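Local coordinates for protein carbonic anhydrase (Porphyridium purpureum, PDB 1DDZ) that probably catalyses the reversible hydration of carbon dioxide to hydrogencarbonate and a proton, as a zinc-dependent carbonic anhydrase of the beta class, at residues 332-335 with 336-339; 340-343 with 344-347. One frame throughout, in Å; residues are numbered along the deposited sequence.

Interaction 1 of 2, residues 332-335 with 336-339; sequences RVPA and NQII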
loop_
_atom_site.group_PDB
_atom_site.type_symbol
_atom_site.label_atom_id
_atom_site.label_comp_id
_atom_site.label_asym_id
_atom_site.label_seq_id
_atom_site.Cartn_x
_atom_site.Cartn_y
_atom_site.Cartn_z
ATOM N N ARG A 332 25.120 -3.735 2.699
ATOM C CA ARG A 332 26.412 -4.390 2.595
ATOM C C ARG A 332 26.922 -4.923 3.943
ATOM O O ARG A 332 28.004 -5.505 4.023
ATOM C CB ARG A 332 27.450 -3.550 1.845
ATOM C CG ARG A 332 28.607 -4.407 1.317
ATOM C CD ARG A 332 29.269 -3.792 0.111
ATOM N NE ARG A 332 28.497 -3.985 -1.129
ATOM C CZ ARG A 332 28.670 -5.006 -2.000
ATOM N NH1 ARG A 332 29.566 -5.966 -1.766
ATOM N NH2 ARG A 332 28.063 -4.995 -3.189
ATOM N N VAL A 333 26.174 -4.718 5.038
ATOM C CA VAL A 333 26.546 -5.288 6.348
ATOM C C VAL A 333 25.293 -5.641 7.150
ATOM O O VAL A 333 24.356 -4.848 7.201
ATOM C CB VAL A 333 27.376 -4.354 7.259
ATOM C CG1 VAL A 333 27.929 -5.142 8.415
ATOM C CG2 VAL A 333 28.507 -3.694 6.450
ATOM N N PRO A 334 25.231 -6.864 7.704
ATOM C CA PRO A 334 24.048 -7.241 8.490
ATOM C C PRO A 334 23.919 -6.315 9.700
ATOM O O PRO A 334 24.920 -5.965 10.334
ATOM C CB PRO A 334 24.342 -8.676 8.898
ATOM C CG PRO A 334 25.061 -9.209 7.704
ATOM C CD PRO A 334 26.043 -8.074 7.411
ATOM N N ALA A 335 22.687 -5.931 10.022
ATOM C CA ALA A 335 22.423 -5.026 11.137
ATOM C C ALA A 335 23.069 -5.473 12.432
ATOM O O ALA A 335 23.778 -4.697 13.087
ATOM C CB ALA A 335 20.921 -4.844 11.324
ATOM N N ASN A 336 22.840 -6.730 12.795
ATOM C CA ASN A 336 23.394 -7.278 14.023
ATOM C C ASN A 336 24.916 -7.173 14.016
ATOM O O ASN A 336 25.509 -6.859 15.039
ATOM C CB ASN A 336 22.955 -8.737 14.220
ATOM C CG ASN A 336 23.686 -9.699 13.303
ATOM O OD1 ASN A 336 23.363 -9.812 12.139
ATOM N ND2 ASN A 336 24.703 -10.365 13.822
ATOM N N GLN A 337 25.533 -7.361 12.851
ATOM C CA GLN A 337 26.987 -7.302 12.731
ATOM C C GLN A 337 27.570 -5.915 12.967
ATOM O O GLN A 337 28.463 -5.734 13.789
ATOM C CB GLN A 337 27.429 -7.792 11.349
ATOM C CG GLN A 337 27.686 -9.281 11.258
ATOM C CD GLN A 337 27.930 -9.745 9.832
ATOM O OE1 GLN A 337 27.231 -10.618 9.333
ATOM N NE2 GLN A 337 28.903 -9.139 9.159
ATOM N N ILE A 338 27.013 -4.929 12.273
ATOM C CA ILE A 338 27.513 -3.574 12.371
ATOM C C ILE A 338 27.497 -3.018 13.789
ATOM O O ILE A 338 28.372 -2.237 14.149
ATOM C CB ILE A 338 26.850 -2.645 11.320
ATOM C CG1 ILE A 338 27.716 -1.406 11.111
ATOM C CG2 ILE A 338 25.422 -2.296 11.717
ATOM C CD1 ILE A 338 27.660 -0.851 9.717
ATOM N N ILE A 339 26.562 -3.477 14.614
ATOM C CA ILE A 339 26.503 -3.023 15.991
ATOM C C ILE A 339 26.959 -4.079 16.972
ATOM O O ILE A 339 26.630 -4.026 18.155
ATOM C CB ILE A 339 25.131 -2.458 16.396
ATOM C CG1 ILE A 339 24.016 -3.482 16.157
ATOM C CG2 ILE A 339 24.895 -1.143 15.672
ATOM C CD1 ILE A 339 22.611 -2.964 16.526
#
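With its first torsion at -89° and the chain extended beyond CG, Gln337 reaches back above and past CG and CD of the Pro334 ring, the two side chains crossing at a slant; Val333, whose CG1 stands opposite its own backbone N (chi1 -168°), turns that methyl toward Gln337 and Ile338. Gln337 OE1 comes to 3.1 Å from Pro334 CG, a close polar-to-CH contact. Asn336 OD1 touches Pro334 CB at 3.6 Å, while its ND2 donates to Leu341 O. Val333 CG1 meets Ile338 CB at 4.0 Å, the two branched side chains crossing at about a right angle. This is the N-terminal turn of the short helix 335-338, with Pro334 at the N-cap: the bond into the helix uses this residue's carbonyl, so the missing N-H of proline costs nothing. Ile338 N donates to Pro334 O at 3.0 Å, a nearly straight bond (N-H...O 165°) directed almost along the C=O axis. One residue on, the bond from Ile339 N to Ala335 O is weak at 3.4 Å, where Ile339 leaves helical geometry. The small CB of Ala335 suits the buried side, packing on Val346 and Val348, while Trp46 touches both Val333 and Ile338.

Interaction 2 of 2, residues 340-343 with 344-347; sequences NLPA and GEVF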
loop_
_atom_site.group_PDB
_atom_site.type_symbol
_atom_site.label_atom_id
_atom_site.label_comp_id
_atom_site.label_asym_id
_atom_site.label_seq_id
_atom_site.Cartn_x
_atom_site.Cartn_y
_atom_site.Cartn_z
ATOM N N ASN A 340 27.704 -5.053 16.466
ATOM C CA ASN A 340 28.294 -6.091 17.304
ATOM C C ASN A 340 27.330 -6.900 18.183
ATOM O O ASN A 340 27.599 -7.108 19.373
ATOM C CB ASN A 340 29.346 -5.428 18.197
ATOM C CG ASN A 340 30.564 -6.296 18.421
ATOM O OD1 ASN A 340 31.043 -6.968 17.505
ATOM N ND2 ASN A 340 31.116 -6.233 19.631
ATOM N N LEU A 341 26.241 -7.394 17.596
ATOM C CA LEU A 341 25.243 -8.176 18.328
ATOM C C LEU A 341 25.001 -9.489 17.628
ATOM O O LEU A 341 25.056 -9.577 16.411
ATOM C CB LEU A 341 23.892 -7.458 18.405
ATOM C CG LEU A 341 23.694 -6.193 19.230
ATOM C CD1 LEU A 341 22.213 -5.851 19.232
ATOM C CD2 LEU A 341 24.193 -6.392 20.647
ATOM N N PRO A 342 24.615 -10.508 18.396
ATOM C CA PRO A 342 24.323 -11.858 17.917
ATOM C C PRO A 342 23.200 -11.862 16.901
ATOM O O PRO A 342 22.248 -11.073 16.989
ATOM C CB PRO A 342 23.893 -12.571 19.189
ATOM C CG PRO A 342 24.720 -11.894 20.227
ATOM C CD PRO A 342 24.554 -10.456 19.863
ATOM N N ALA A 343 23.323 -12.752 15.927
ATOM C CA ALA A 343 22.316 -12.890 14.885
ATOM C C ALA A 343 20.955 -13.115 15.543
ATOM O O ALA A 343 20.781 -14.085 16.276
ATOM C CB ALA A 343 22.669 -14.071 13.984
ATOM N N GLY A 344 20.021 -12.191 15.341
ATOM C CA GLY A 344 18.712 -12.371 15.938
ATOM C C GLY A 344 18.406 -11.532 17.157
ATOM O O GLY A 344 17.413 -11.760 17.851
ATOM N N GLU A 345 19.264 -10.578 17.465
ATOM C CA GLU A 345 18.954 -9.726 18.591
ATOM C C GLU A 345 18.448 -8.404 18.074
ATOM O O GLU A 345 18.132 -7.507 18.836
ATOM C CB GLU A 345 20.133 -9.583 19.526
ATOM C CG GLU A 345 20.292 -10.822 20.374
ATOM C CD GLU A 345 21.352 -10.693 21.437
ATOM O OE1 GLU A 345 21.969 -9.608 21.550
ATOM O OE2 GLU A 345 21.562 -11.691 22.166
ATOM N N VAL A 346 18.337 -8.306 16.752
ATOM C CA VAL A 346 17.808 -7.110 16.120
ATOM C C VAL A 346 16.742 -7.491 15.086
ATOM O O VAL A 346 16.904 -8.457 14.341
ATOM C CB VAL A 346 18.928 -6.105 15.589
ATOM C CG1 VAL A 346 20.318 -6.627 15.827
ATOM C CG2 VAL A 346 18.724 -5.727 14.168
ATOM N N PHE A 347 15.591 -6.830 15.207
ATOM C CA PHE A 347 14.424 -7.000 14.339
ATOM C C PHE A 347 14.741 -6.083 13.169
ATOM O O PHE A 347 15.011 -4.910 13.388
ATOM C CB PHE A 347 13.194 -6.493 15.105
ATOM C CG PHE A 347 11.884 -7.033 14.613
ATOM C CD1 PHE A 347 11.588 -8.386 14.720
ATOM C CD2 PHE A 347 10.927 -6.172 14.066
ATOM C CE1 PHE A 347 10.348 -8.874 14.289
ATOM C CE2 PHE A 347 9.681 -6.649 13.631
ATOM C CZ PHE A 347 9.394 -8.005 13.743
#
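A type II beta turn from Pro342 to Glu345 carries the chain toward strand 346-351, an outermost strand of its sheet within this chain. Glu345 N donates to Pro342 O at 3.1 Å to close the turn, a bent bond (139°) whose donor is tilted 28° from the carbonyl plane. Gly344 fits the third position, since at its positive phi a CB would be jammed against Ala343 O. The Glu345 side chain, extended beyond CG, folds back so that its carboxylate lies above and past CD and CG of the Pro342 ring: OE1 is 3.2 Å from Pro342 CD and OE2 3.7 Å from Pro342 CG, both carboxylate oxygens thus resting against ring CH groups. Leu341 CD2 also approaches Glu345 OE1, at 4.0 Å, and Leu341 CD1 meets Val346 CG1 at 4.0 Å, an apolar pair that continues onto Ile323 of strand 323-328. An alanine in place of Glu345 would keep the backbone bond but would probably leave that side of the Pro342 ring without its neighbour and Thr318 without its weak carboxylate partner. OE2 also has a weak hydrogen bond with Thr318 OG1. The ring CH groups, CD next to the nitrogen above all, probably give the carboxylate only a weak electrostatic contact.

Interactions 1 and 2 are consecutive pieces of one connection from helix 335-338 to strand 346-351, their centres about 9 Å apart. Asn336 joins them: its O lies 2.7 Å from Leu341 N in the Schellman motif that ends the helix with Asn340 at positive phi. Asn336 CA also packs on Val346 CG1 at 3.6 Å. The two contacts lie near different zinc sites. The Val333 side chain in interaction 1 is about 12 Å from a zinc ion, and the side chain of Ile338 is about 8 Å from that of the zinc ligand His384; Gly344 in interaction 2 is about 8 Å from the side chain of Asp76, a ligand of the other zinc.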